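Molybdate-binding protein MolA (Haemophilus influenzae, PDB 3PSH) binds molybdate and tungstate, but not sulfate or phosphate, in the periplasm and serves the MolBCA ABC transporter in low-affinity molybdate import. Local coordinates at residues A[138-143]-A[279-284]; A[130-135]-A[202-207]; A[5-10]-A[112-117]; A[157-162]-A[315-320]. All blocks are in the same frame, centred on the assembly; numbering follows the deposited sequence.

Interaction 1 of 4, residues A[138-143]-A[279-284]; sequences DGLKQG and GYPMPE. With MOO (molybdate ion), chain B.
With chi1 at 176°, L140 holds CG anti to its backbone N and its branched end reaches from the middle of helix 132-151 to the stretch P281-P283, where the loop enters helix 283-297. Its CB sits 4.0 Å from CG of P281, the two side chains passing alongside and pointing opposite ways. One branch, CD1, lies 3.6 Å from the carbonyl O of P281 and 4.1 Å from CD of P283, whose ring crosses the leucine at about a right angle; CD2 faces CB of P281. The P281 oxygen is thus buried against methyl carbon and has no hydrogen-bond partner in the model. In this class of periplasmic binding protein a long helix, here 132-151, links two lobes that hold the ligand between them, and the contact packs that helix against the chain leaving the molybdate site. Just before the prolines, the amide of G279 gives molybdate O1 a nearly straight hydrogen bond of 2.8 Å (176°). The amide of Y280 reaches O3 at 3.0 Å on a more bent path, 142°. O3 also lies at the edge of the Y280 ring, near its plane and 3.1 Å from CD2, while the phenol OH is hydrogen-bonded to N92.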
loop_
_atom_site.group_PDB
_atom_site.type_symbol
_atom_site.label_atom_id
_atom_site.label_comp_id
_atom_site.label_asym_id
_atom_site.label_seq_id
_atom_site.Cartn_x
_atom_site.Cartn_y
_atom_site.Cartn_z
ATOM N N ASP A 138 -4.476 -4.583 -12.259
ATOM C CA ASP A 138 -5.522 -5.601 -12.238
ATOM C C ASP A 138 -5.651 -6.226 -10.838
ATOM O O ASP A 138 -6.718 -6.583 -10.416
ATOM C CB ASP A 138 -5.142 -6.698 -13.209
ATOM C CG ASP A 138 -5.311 -6.288 -14.705
ATOM O OD1 ASP A 138 -5.868 -5.181 -14.933
ATOM O OD2 ASP A 138 -4.875 -7.105 -15.570
ATOM N N GLY A 139 -4.578 -6.218 -10.091
ATOM C CA GLY A 139 -4.542 -6.928 -8.770
ATOM C C GLY A 139 -5.234 -6.053 -7.720
ATOM O O GLY A 139 -5.921 -6.619 -6.814
ATOM N N LEU A 140 -5.140 -4.704 -7.859
ATOM C CA LEU A 140 -5.756 -3.808 -6.920
ATOM C C LEU A 140 -7.225 -3.905 -7.168
ATOM O O LEU A 140 -8.000 -4.095 -6.246
ATOM C CB LEU A 140 -5.273 -2.352 -7.193
ATOM C CG LEU A 140 -5.965 -1.340 -6.282
ATOM C CD1 LEU A 140 -5.814 -1.577 -4.812
ATOM C CD2 LEU A 140 -5.283 0.015 -6.622
ATOM N N LYS A 141 -7.632 -3.870 -8.437
ATOM C CA LYS A 141 -9.053 -3.970 -8.760
ATOM C C LYS A 141 -9.594 -5.345 -8.274
ATOM O O LYS A 141 -10.709 -5.385 -7.697
ATOM C CB LYS A 141 -9.301 -3.905 -10.314
ATOM C CG LYS A 141 -10.700 -4.135 -10.764
ATOM C CD LYS A 141 -10.700 -3.968 -12.294
ATOM C CE LYS A 141 -11.899 -4.590 -12.995
ATOM N NZ LYS A 141 -13.233 -4.471 -12.441
ATOM N N GLN A 142 -8.900 -6.419 -8.585
ATOM C CA GLN A 142 -9.381 -7.828 -8.220
ATOM C C GLN A 142 -9.436 -7.952 -6.672
ATOM O O GLN A 142 -10.365 -8.523 -6.070
ATOM C CB GLN A 142 -8.457 -8.858 -8.832
ATOM C CG GLN A 142 -8.639 -10.241 -8.322
ATOM C CD GLN A 142 -7.600 -11.176 -8.877
ATOM O OE1 GLN A 142 -6.555 -11.287 -8.317
ATOM N NE2 GLN A 142 -7.948 -11.954 -9.951
ATOM N N GLY A 143 -8.400 -7.363 -6.012
ATOM C CA GLY A 143 -8.376 -7.406 -4.559
ATOM C C GLY A 143 -9.477 -6.658 -3.854
ATOM O O GLY A 143 -10.073 -7.115 -2.890
ATOM N N GLY A 279 5.065 -0.890 -1.090
ATOM C CA GLY A 279 5.332 -2.003 -2.011
ATOM C C GLY A 279 4.060 -2.577 -2.629
ATOM O O GLY A 279 4.120 -3.176 -3.686
ATOM N N TYR A 280 2.928 -2.326 -1.992
ATOM C CA TYR A 280 1.565 -2.684 -2.494
ATOM C C TYR A 280 0.770 -1.404 -2.913
ATOM O O TYR A 280 0.747 -0.420 -2.116
ATOM C CB TYR A 280 0.724 -3.406 -1.356
ATOM C CG TYR A 280 1.207 -4.807 -1.033
ATOM C CD1 TYR A 280 0.406 -5.950 -1.299
ATOM C CD2 TYR A 280 2.428 -4.976 -0.392
ATOM C CE1 TYR A 280 0.868 -7.265 -0.976
ATOM C CE2 TYR A 280 2.913 -6.262 -0.102
ATOM C CZ TYR A 280 2.094 -7.380 -0.356
ATOM O OH TYR A 280 2.648 -8.636 -0.030
ATOM N N PRO A 281 -0.083 -1.481 -3.970
ATOM C CA PRO A 281 -0.869 -0.341 -4.381
ATOM C C PRO A 281 -2.085 -0.189 -3.415
ATOM O O PRO A 281 -2.697 -1.209 -3.025
ATOM C CB PRO A 281 -1.354 -0.762 -5.739
ATOM C CG PRO A 281 -1.580 -2.355 -5.665
ATOM C CD PRO A 281 -0.313 -2.682 -4.863
ATOM N N MET A 282 -2.492 1.058 -3.169
ATOM C CA MET A 282 -3.658 1.343 -2.356
ATOM C C MET A 282 -4.438 2.361 -3.128
ATOM O O MET A 282 -3.832 3.183 -3.846
ATOM C CB MET A 282 -3.265 1.943 -0.972
ATOM C CG MET A 282 -2.307 1.161 -0.081
ATOM S SD MET A 282 -3.155 -0.013 1.103
ATOM C CE MET A 282 -4.261 -0.919 0.027
ATOM N N PRO A 283 -5.778 2.270 -3.065
ATOM C CA PRO A 283 -6.571 3.062 -3.980
ATOM C C PRO A 283 -6.298 4.536 -3.829
ATOM O O PRO A 283 -6.317 5.241 -4.857
ATOM C CB PRO A 283 -8.036 2.757 -3.581
ATOM C CG PRO A 283 -7.936 2.030 -2.136
ATOM C CD PRO A 283 -6.572 1.384 -2.149
ATOM N N GLU A 284 -6.132 5.025 -2.604
ATOM C CA GLU A 284 -5.825 6.478 -2.427
ATOM C C GLU A 284 -4.484 6.887 -2.937
ATOM O O GLU A 284 -4.285 8.075 -3.255
ATOM C CB GLU A 284 -5.984 6.933 -0.945
ATOM C CG GLU A 284 -4.955 6.350 0.050
ATOM C CD GLU A 284 -5.181 4.935 0.566
ATOM O OE1 GLU A 284 -5.983 4.185 -0.043
ATOM O OE2 GLU A 284 -4.540 4.595 1.593
HETATM MO MO MOO B . 4.111 -2.287 2.115
HETATM O O1 MOO B . 5.337 -1.206 1.682
HETATM O O2 MOO B . 4.679 -3.913 2.128
HETATM O O3 MOO B . 2.842 -2.195 0.985
HETATM O O4 MOO B . 3.450 -1.705 3.568
#

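Interaction 2 of 4, residues A[130-135]-A[202-207]; sequences TDEDKA and TGLMME
The carboxylate of E132 lies against L204, its OE2 3.7 Å from CG of the leucine, and the carboxylate of D133 puts OD1 3.3 Å from CD2 of the same side chain. L204 is therefore an apolar side chain flanked by two acids, where the N-terminal turn of the long interlobe helix 132-151 meets helix 201-208 of the lobe built on the sheet 184-188, 211-213, 237-240 and 268-270. Its CD1 branch turns instead to the backbone, 3.6 Å from the carbonyl O of E132. E132 gets there with chi1 at 69°, which sets CG between the backbone N and the carbonyl carbon; beyond CG the chain runs out extended and lies alongside L204, pointing the other way. D133 OD1 has its own polar partner, NE2 of H208, one residue beyond the segment. The helix start itself is capped by D131, whose OD1 takes the amide of K134 from above the carboxylate plane. E132 also comes close to a third acid, E207: their OE2 atoms are 4.1 Å apart, a proximity that may raise the pKa of one glutamate. A water bridges these like charges, donating to OE2 of E132 at 2.6 Å and to OE2 of E207 at 2.7 Å.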
loop_
_atom_site.group_PDB
_atom_site.type_symbol
_atom_site.label_atom_id
_atom_site.label_comp_id
_atom_site.label_asym_id
_atom_site.label_seq_id
_atom_site.Cartn_x
_atom_site.Cartn_y
_atom_site.Cartn_z
ATOM N N THR A 130 6.783 -9.676 -15.123
ATOM C CA THR A 130 7.106 -9.258 -16.460
ATOM C C THR A 130 6.276 -8.027 -16.900
ATOM O O THR A 130 6.667 -7.339 -17.867
ATOM C CB THR A 130 6.935 -10.391 -17.518
ATOM O OG1 THR A 130 5.581 -10.785 -17.539
ATOM C CG2 THR A 130 7.864 -11.587 -17.236
ATOM N N ASP A 131 5.154 -7.696 -16.157
ATOM C CA ASP A 131 4.365 -6.547 -16.448
ATOM C C ASP A 131 3.763 -6.066 -15.144
ATOM O O ASP A 131 2.507 -6.220 -14.923
ATOM C CB ASP A 131 3.213 -6.925 -17.350
ATOM C CG ASP A 131 2.407 -5.673 -17.953
ATOM O OD1 ASP A 131 2.561 -4.527 -17.418
ATOM O OD2 ASP A 131 1.707 -5.760 -18.957
ATOM N N GLU A 132 4.622 -5.455 -14.327
ATOM C CA GLU A 132 4.209 -5.021 -12.963
ATOM C C GLU A 132 3.087 -3.967 -12.967
ATOM O O GLU A 132 2.155 -4.006 -12.139
ATOM C CB GLU A 132 5.462 -4.642 -12.175
ATOM C CG GLU A 132 6.141 -3.308 -12.733
ATOM C CD GLU A 132 7.165 -2.682 -11.799
ATOM O OE1 GLU A 132 7.602 -3.318 -10.828
ATOM O OE2 GLU A 132 7.457 -1.452 -12.099
ATOM N N ASP A 133 3.088 -3.106 -14.003
ATOM C CA ASP A 133 2.011 -2.173 -14.103
ATOM C C ASP A 133 0.599 -2.849 -14.236
ATOM O O ASP A 133 -0.352 -2.519 -13.479
ATOM C CB ASP A 133 2.329 -1.117 -15.225
ATOM C CG ASP A 133 1.374 0.110 -15.192
ATOM O OD1 ASP A 133 1.065 0.696 -14.067
ATOM O OD2 ASP A 133 0.935 0.568 -16.249
ATOM N N LYS A 134 0.539 -3.839 -15.124
ATOM C CA LYS A 134 -0.692 -4.557 -15.354
ATOM C C LYS A 134 -1.051 -5.415 -14.060
ATOM O O LYS A 134 -2.190 -5.450 -13.627
ATOM C CB LYS A 134 -0.554 -5.506 -16.600
ATOM C CG LYS A 134 -1.914 -6.256 -16.855
ATOM C CD LYS A 134 -1.714 -7.025 -18.251
ATOM C CE LYS A 134 -2.752 -8.064 -18.560
ATOM N NZ LYS A 134 -4.044 -7.412 -18.428
ATOM N N ALA A 135 -0.067 -6.045 -13.520
ATOM C CA ALA A 135 -0.255 -6.961 -12.426
ATOM C C ALA A 135 -0.803 -6.172 -11.261
ATOM O O ALA A 135 -1.706 -6.662 -10.567
ATOM C CB ALA A 135 1.096 -7.625 -12.057
ATOM N N THR A 202 5.875 1.061 -5.397
ATOM C CA THR A 202 6.755 2.254 -5.216
ATOM C C THR A 202 7.216 2.802 -6.598
ATOM O O THR A 202 6.971 3.994 -6.929
ATOM C CB THR A 202 7.953 1.899 -4.339
ATOM O OG1 THR A 202 7.516 1.231 -3.104
ATOM C CG2 THR A 202 8.743 3.181 -3.998
ATOM N N GLY A 203 7.849 1.942 -7.413
ATOM C CA GLY A 203 8.472 2.460 -8.691
ATOM C C GLY A 203 7.353 2.849 -9.678
ATOM O O GLY A 203 7.567 3.660 -10.578
ATOM N N LEU A 204 6.156 2.202 -9.590
ATOM C CA LEU A 204 5.007 2.498 -10.459
ATOM C C LEU A 204 4.466 3.858 -10.122
ATOM O O LEU A 204 4.122 4.666 -10.998
ATOM C CB LEU A 204 3.878 1.452 -10.362
ATOM C CG LEU A 204 4.301 0.146 -11.146
ATOM C CD1 LEU A 204 3.456 -0.963 -10.680
ATOM C CD2 LEU A 204 4.025 0.387 -12.610
ATOM N N MET A 205 4.392 4.153 -8.823
ATOM C CA MET A 205 3.886 5.513 -8.443
ATOM C C MET A 205 4.817 6.584 -8.993
ATOM O O MET A 205 4.333 7.546 -9.572
ATOM C CB MET A 205 3.783 5.700 -6.929
ATOM C CG MET A 205 3.244 7.097 -6.510
ATOM S SD MET A 205 3.200 7.096 -4.626
ATOM C CE MET A 205 4.918 7.286 -4.226
ATOM N N MET A 206 6.111 6.291 -8.911
ATOM C CA MET A 206 7.119 7.227 -9.445
ATOM C C MET A 206 6.945 7.310 -10.976
ATOM O O MET A 206 6.785 8.437 -11.537
ATOM C CB MET A 206 8.484 6.721 -9.087
ATOM C CG MET A 206 8.677 6.848 -7.560
ATOM S SD MET A 206 10.327 6.327 -7.174
ATOM C CE MET A 206 10.472 6.496 -5.340
ATOM N N GLU A 207 6.749 6.196 -11.662
ATOM C CA GLU A 207 6.646 6.288 -13.161
ATOM C C GLU A 207 5.456 7.096 -13.617
ATOM O O GLU A 207 5.521 7.921 -14.578
ATOM C CB GLU A 207 6.518 4.875 -13.740
ATOM C CG GLU A 207 7.840 4.165 -13.725
ATOM C CD GLU A 207 7.689 2.650 -14.125
ATOM O OE1 GLU A 207 6.549 2.292 -14.547
ATOM O OE2 GLU A 207 8.696 1.955 -14.081
HETATM O O HOH W 1 7.958 -0.577 -14.509
#

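Interaction 3 of 4, residues A[5-10]-A[112-117]; sequences TDQLDR and ISLRTG
Q7 reaches across with its side-chain amide, and its OE1 takes two backbone N-H groups in succession: that of S113 at 2.9 Å and that of L114 at 2.7 Å. One oxygen thus holds two successive peptides. The site is the loop that follows strand 109-112, an outermost strand of the parallel sheet of one lobe, and the arm comes from the type I turn D6-D9 between strands 2-5 and 11-14. Both donors approach from the same face of the amide, well above the carbonyl plane rather than on a lone pair. Around it, CG2 of I112 lies 3.6 Å from OE1, and OG of S113 rests 3.4 Å from CB of Q7. The other end of the amide is held as well, NE2 donating to G139 O and to Q142 OE1 on helix 132-151, which fixes the rotation of the group.

In the next shell, S113 is pinned by its own hydroxyl, which donates to the carbonyl O of R115 in the carbonyl plane, on a lone pair. On the other side, D6 shapes the turn that presents Q7. Its OD1 accepts the amide of L8, an Asx turn, and that of R10 from the opposite face of the carboxylate. Its OD2 also meets A111 N, tying the turn to strand 109-112. R10 closes the arrangement with a salt bridge in the plane of its guanidinium group, NH1 to OD2 of D6 at 2.9 Å.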
loop_
_atom_site.group_PDB
_atom_site.type_symbol
_atom_site.label_atom_id
_atom_site.label_comp_id
_atom_site.label_asym_id
_atom_site.label_seq_id
_atom_site.Cartn_x
_atom_site.Cartn_y
_atom_site.Cartn_z
ATOM N N THR A 5 -12.348 -17.306 -4.994
ATOM C CA THR A 5 -10.952 -17.608 -5.330
ATOM C C THR A 5 -10.119 -16.432 -4.826
ATOM O O THR A 5 -10.360 -15.273 -5.134
ATOM C CB THR A 5 -10.709 -17.813 -6.817
ATOM O OG1 THR A 5 -11.599 -18.860 -7.256
ATOM C CG2 THR A 5 -9.291 -18.204 -7.123
ATOM N N ASP A 6 -9.217 -16.777 -3.968
ATOM C CA ASP A 6 -8.340 -15.704 -3.359
ATOM C C ASP A 6 -7.104 -15.471 -4.278
ATOM O O ASP A 6 -6.907 -16.133 -5.304
ATOM C CB ASP A 6 -7.979 -16.059 -1.900
ATOM C CG ASP A 6 -6.823 -17.035 -1.754
ATOM O OD1 ASP A 6 -6.164 -17.484 -2.760
ATOM O OD2 ASP A 6 -6.519 -17.354 -0.580
ATOM N N GLN A 7 -6.258 -14.551 -3.813
ATOM C CA GLN A 7 -5.133 -14.102 -4.642
ATOM C C GLN A 7 -3.879 -15.047 -4.611
ATOM O O GLN A 7 -2.754 -14.750 -5.161
ATOM C CB GLN A 7 -4.878 -12.621 -4.352
ATOM C CG GLN A 7 -6.058 -11.786 -4.817
ATOM C CD GLN A 7 -5.703 -10.292 -4.883
ATOM O OE1 GLN A 7 -5.358 -9.731 -3.883
ATOM N NE2 GLN A 7 -6.029 -9.636 -5.972
ATOM N N LEU A 8 -4.011 -16.201 -3.931
ATOM C CA LEU A 8 -3.077 -17.280 -4.102
ATOM C C LEU A 8 -3.763 -18.370 -4.992
ATOM O O LEU A 8 -3.263 -19.578 -5.048
ATOM C CB LEU A 8 -2.654 -17.773 -2.700
ATOM C CG LEU A 8 -1.737 -16.927 -1.758
ATOM C CD1 LEU A 8 -1.410 -17.685 -0.531
ATOM C CD2 LEU A 8 -0.502 -16.600 -2.511
ATOM N N ASP A 9 -4.894 -17.998 -5.629
ATOM C CA ASP A 9 -5.681 -18.956 -6.508
ATOM C C ASP A 9 -6.222 -20.183 -5.705
ATOM O O ASP A 9 -6.475 -21.289 -6.248
ATOM C CB ASP A 9 -4.807 -19.394 -7.687
ATOM C CG ASP A 9 -4.472 -18.197 -8.691
ATOM O OD1 ASP A 9 -5.101 -17.120 -8.665
ATOM O OD2 ASP A 9 -3.524 -18.439 -9.486
ATOM N N ARG A 10 -6.428 -19.915 -4.417
ATOM C CA ARG A 10 -7.068 -20.901 -3.544
ATOM C C ARG A 10 -8.561 -20.749 -3.593
ATOM O O ARG A 10 -9.100 -19.634 -3.472
ATOM C CB ARG A 10 -6.587 -20.712 -2.117
ATOM C CG ARG A 10 -5.080 -20.953 -1.993
ATOM C CD ARG A 10 -4.561 -20.383 -0.644
ATOM N NE ARG A 10 -5.074 -21.172 0.510
ATOM C CZ ARG A 10 -6.023 -20.752 1.363
ATOM N NH1 ARG A 10 -6.662 -19.605 1.190
ATOM N NH2 ARG A 10 -6.360 -21.598 2.360
ATOM N N ILE A 112 -4.492 -12.124 0.372
ATOM C CA ILE A 112 -4.629 -10.950 -0.485
ATOM C C ILE A 112 -3.213 -10.475 -0.884
ATOM O O ILE A 112 -2.347 -10.296 -0.060
ATOM C CB ILE A 112 -5.336 -9.832 0.269
ATOM C CG1 ILE A 112 -6.820 -10.187 0.552
ATOM C CG2 ILE A 112 -5.257 -8.442 -0.568
ATOM C CD1 ILE A 112 -7.811 -10.335 -0.666
ATOM N N SER A 113 -3.055 -10.278 -2.201
ATOM C CA SER A 113 -1.773 -9.794 -2.689
ATOM C C SER A 113 -1.954 -8.425 -3.347
ATOM O O SER A 113 -0.925 -7.778 -3.568
ATOM C CB SER A 113 -1.237 -10.674 -3.819
ATOM O OG SER A 113 -2.137 -10.675 -4.895
ATOM N N LEU A 114 -3.195 -8.040 -3.770
ATOM C CA LEU A 114 -3.370 -6.825 -4.605
ATOM C C LEU A 114 -2.487 -6.867 -5.888
ATOM O O LEU A 114 -2.117 -5.794 -6.491
ATOM C CB LEU A 114 -3.096 -5.542 -3.790
ATOM C CG LEU A 114 -3.959 -5.496 -2.518
ATOM C CD1 LEU A 114 -3.637 -4.131 -1.809
ATOM C CD2 LEU A 114 -5.437 -5.616 -2.796
ATOM N N ARG A 115 -2.182 -8.056 -6.345
ATOM C CA ARG A 115 -1.437 -8.267 -7.582
ATOM C C ARG A 115 -1.947 -9.511 -8.344
ATOM O O ARG A 115 -2.288 -10.582 -7.769
ATOM C CB ARG A 115 0.084 -8.315 -7.268
ATOM C CG ARG A 115 0.777 -9.597 -6.978
ATOM C CD ARG A 115 2.293 -9.423 -7.131
ATOM N NE ARG A 115 2.944 -10.591 -6.582
ATOM C CZ ARG A 115 3.460 -10.647 -5.386
ATOM N NH1 ARG A 115 3.421 -9.621 -4.515
ATOM N NH2 ARG A 115 3.977 -11.759 -5.015
ATOM N N THR A 116 -1.973 -9.424 -9.651
ATOM C CA THR A 116 -2.144 -10.666 -10.448
ATOM C C THR A 116 -0.711 -11.116 -10.764
ATOM O O THR A 116 0.036 -11.553 -9.879
ATOM C CB THR A 116 -3.116 -10.440 -11.664
ATOM O OG1 THR A 116 -2.640 -9.339 -12.435
ATOM C CG2 THR A 116 -4.526 -10.153 -11.221
ATOM N N GLY A 117 -0.299 -11.016 -11.997
ATOM C CA GLY A 117 1.033 -11.416 -12.369
ATOM C C GLY A 117 1.189 -12.925 -12.473
ATOM O O GLY A 117 0.224 -13.696 -12.319
#

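Interaction 4 of 4, residues A[157-162]-A[315-320]; sequences GDELVK and YQKFYR
L160 and F318 make the apolar part of this contact, a helix-helix packing in which helix 154-165 and the C-terminal helix 307-319 run in opposite senses but strongly inclined, with 137° between the directions of the short segments. The segment axes stay 11.4 Å apart at closest approach, and the F318 ring reaches the backbone of the other helix. The leucine methyl CD1 sits over one face of that ring, 3.7 Å from its centroid and only 11° off the normal, a CH-pi contact; the two side chains meet obliquely. On the opposite face lies CG of K317, the residue just before F318, so the ring is sandwiched between an aliphatic branch of the facing helix and the chain of its own neighbour. With CG anti to the carbonyl carbon (chi1 -67°), F318 is directed at the other helix, and its far end, CZ, is 3.7 Å from CA of L160 and 3.6 Å from the carbonyl O of E159. L160 also touches P283, I144 and Q34, which places it where several helices meet.

The charged part lies toward the surface. K317 bends at its second torsion and crosses E159 at about a right angle. E159 is extended beyond CG, and its other oxygen, OE2, has a weak hydrogen bond from Q155 one turn earlier. Across the helices K317 NZ and E159 OE1 form a salt bridge at 3.2 Å, the hydrogen bond within it weak.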
loop_
_atom_site.group_PDB
_atom_site.type_symbol
_atom_site.label_atom_id
_atom_site.label_comp_id
_atom_site.label_asym_id
_atom_site.label_seq_id
_atom_site.Cartn_x
_atom_site.Cartn_y
_atom_site.Cartn_z
ATOM N N GLY A 157 -17.247 -1.084 -3.128
ATOM C CA GLY A 157 -16.063 -1.655 -3.761
ATOM C C GLY A 157 -15.914 -1.136 -5.201
ATOM O O GLY A 157 -14.859 -0.695 -5.628
ATOM N N ASP A 158 -17.006 -1.157 -5.933
ATOM C CA ASP A 158 -16.970 -0.720 -7.316
ATOM C C ASP A 158 -16.656 0.770 -7.389
ATOM O O ASP A 158 -15.930 1.150 -8.283
ATOM C CB ASP A 158 -18.256 -1.052 -8.046
ATOM C CG ASP A 158 -18.429 -2.558 -8.246
ATOM O OD1 ASP A 158 -17.449 -3.287 -8.255
ATOM O OD2 ASP A 158 -19.603 -3.013 -8.451
ATOM N N GLU A 159 -17.190 1.575 -6.452
ATOM C CA GLU A 159 -16.938 2.996 -6.433
ATOM C C GLU A 159 -15.466 3.280 -6.068
ATOM O O GLU A 159 -14.833 4.284 -6.543
ATOM C CB GLU A 159 -17.834 3.628 -5.342
ATOM C CG GLU A 159 -19.302 3.526 -5.776
ATOM C CD GLU A 159 -20.318 3.769 -4.684
ATOM O OE1 GLU A 159 -19.940 3.785 -3.458
ATOM O OE2 GLU A 159 -21.520 3.844 -5.092
ATOM N N LEU A 160 -14.941 2.431 -5.186
ATOM C CA LEU A 160 -13.535 2.561 -4.719
ATOM C C LEU A 160 -12.554 2.233 -5.854
ATOM O O LEU A 160 -11.552 3.010 -6.116
ATOM C CB LEU A 160 -13.303 1.579 -3.532
ATOM C CG LEU A 160 -11.884 1.834 -2.920
ATOM C CD1 LEU A 160 -11.613 3.198 -2.330
ATOM C CD2 LEU A 160 -11.801 0.837 -1.727
ATOM N N VAL A 161 -12.865 1.192 -6.646
ATOM C CA VAL A 161 -12.060 0.873 -7.816
ATOM C C VAL A 161 -12.101 2.039 -8.831
ATOM O O VAL A 161 -11.056 2.457 -9.353
ATOM C CB VAL A 161 -12.549 -0.437 -8.490
ATOM C CG1 VAL A 161 -11.876 -0.633 -9.901
ATOM C CG2 VAL A 161 -12.242 -1.680 -7.520
ATOM N N LYS A 162 -13.289 2.525 -9.105
ATOM C CA LYS A 162 -13.452 3.634 -10.092
ATOM C C LYS A 162 -12.671 4.893 -9.570
ATOM O O LYS A 162 -11.902 5.503 -10.362
ATOM C CB LYS A 162 -14.985 3.935 -10.406
ATOM C CG LYS A 162 -15.099 4.948 -11.589
ATOM C CD LYS A 162 -16.420 5.732 -11.760
ATOM C CE LYS A 162 -16.134 7.036 -12.605
ATOM N NZ LYS A 162 -15.034 7.988 -12.037
ATOM N N TYR A 315 -11.726 11.709 0.898
ATOM C CA TYR A 315 -11.731 11.413 2.340
ATOM C C TYR A 315 -13.181 11.410 2.834
ATOM O O TYR A 315 -13.534 10.503 3.572
ATOM C CB TYR A 315 -10.847 12.335 3.165
ATOM C CG TYR A 315 -9.450 11.820 3.318
ATOM C CD1 TYR A 315 -8.593 11.613 2.217
ATOM C CD2 TYR A 315 -8.933 11.499 4.591
ATOM C CE1 TYR A 315 -7.245 11.114 2.450
ATOM C CE2 TYR A 315 -7.603 11.080 4.827
ATOM C CZ TYR A 315 -6.748 10.854 3.694
ATOM O OH TYR A 315 -5.484 10.362 3.985
ATOM N N GLN A 316 -14.025 12.311 2.350
ATOM C CA GLN A 316 -15.384 12.359 2.934
ATOM C C GLN A 316 -16.141 11.093 2.480
ATOM O O GLN A 316 -16.909 10.518 3.298
ATOM C CB GLN A 316 -16.102 13.640 2.442
ATOM C CG GLN A 316 -15.440 14.922 3.007
ATOM C CD GLN A 316 -15.763 15.183 4.469
ATOM O OE1 GLN A 316 -16.573 14.504 5.076
ATOM N NE2 GLN A 316 -15.031 16.150 5.077
ATOM N N LYS A 317 -15.841 10.621 1.241
ATOM C CA LYS A 317 -16.502 9.431 0.677
ATOM C C LYS A 317 -16.053 8.102 1.306
ATOM O O LYS A 317 -16.904 7.332 1.851
ATOM C CB LYS A 317 -16.421 9.372 -0.852
ATOM C CG LYS A 317 -16.856 8.048 -1.414
ATOM C CD LYS A 317 -18.373 7.983 -1.614
ATOM C CE LYS A 317 -18.766 6.580 -2.117
ATOM N NZ LYS A 317 -20.339 6.534 -1.918
ATOM N N PHE A 318 -14.710 7.921 1.446
ATOM C CA PHE A 318 -14.169 6.592 1.802
ATOM C C PHE A 318 -13.725 6.531 3.235
ATOM O O PHE A 318 -13.684 5.411 3.805
ATOM C CB PHE A 318 -13.019 6.252 0.794
ATOM C CG PHE A 318 -13.588 6.044 -0.623
ATOM C CD1 PHE A 318 -14.510 5.036 -0.855
ATOM C CD2 PHE A 318 -13.281 6.913 -1.683
ATOM C CE1 PHE A 318 -15.108 4.865 -2.096
ATOM C CE2 PHE A 318 -13.856 6.742 -2.948
ATOM C CZ PHE A 318 -14.753 5.699 -3.197
ATOM N N TYR A 319 -13.305 7.671 3.812
ATOM C CA TYR A 319 -12.943 7.632 5.237
ATOM C C TYR A 319 -13.960 8.283 6.136
ATOM O O TYR A 319 -13.761 8.271 7.320
ATOM C CB TYR A 319 -11.567 8.284 5.492
ATOM C CG TYR A 319 -10.378 7.521 4.910
ATOM C CD1 TYR A 319 -10.014 6.247 5.424
ATOM C CD2 TYR A 319 -9.604 8.085 3.856
ATOM C CE1 TYR A 319 -8.882 5.544 4.938
ATOM C CE2 TYR A 319 -8.415 7.400 3.407
ATOM C CZ TYR A 319 -8.124 6.127 3.888
ATOM O OH TYR A 319 -6.985 5.499 3.491
ATOM N N ARG A 320 -15.023 8.841 5.561
ATOM C CA ARG A 320 -16.176 9.465 6.283
ATOM C C ARG A 320 -15.683 10.605 7.240
ATOM O O ARG A 320 -16.267 10.918 8.345
ATOM C CB ARG A 320 -16.968 8.343 7.032
ATOM C CG ARG A 320 -17.389 7.207 6.181
ATOM C CD ARG A 320 -17.805 5.981 7.068
ATOM N NE ARG A 320 -16.553 5.374 7.579
ATOM C CZ ARG A 320 -15.713 4.560 6.884
ATOM N NH1 ARG A 320 -15.851 4.321 5.594
ATOM N NH2 ARG A 320 -14.638 4.102 7.502
#

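How the interactions relate
Helix 132-151 runs through interactions 1 and 2, whose centres are 11 Å apart; G279 N of the molybdate site and T202 OG1 of interaction 2 pack at 3.8 Å. Interaction 3 meets the same helix from another direction: Q7 ties it to the 138-143 segment of interaction 1, and T116 N lies 2.9 Å from A135 O in interaction 2. Interaction 4 is farther from the ligand but packs against interaction 1, with L160 CD1 3.8 Å from P283 CB. Only interaction 1 contains residues that bind molybdate; the L114 side chain of interaction 3 is about 7 Å from the ion, that of L204 in interaction 2 about 12 Å.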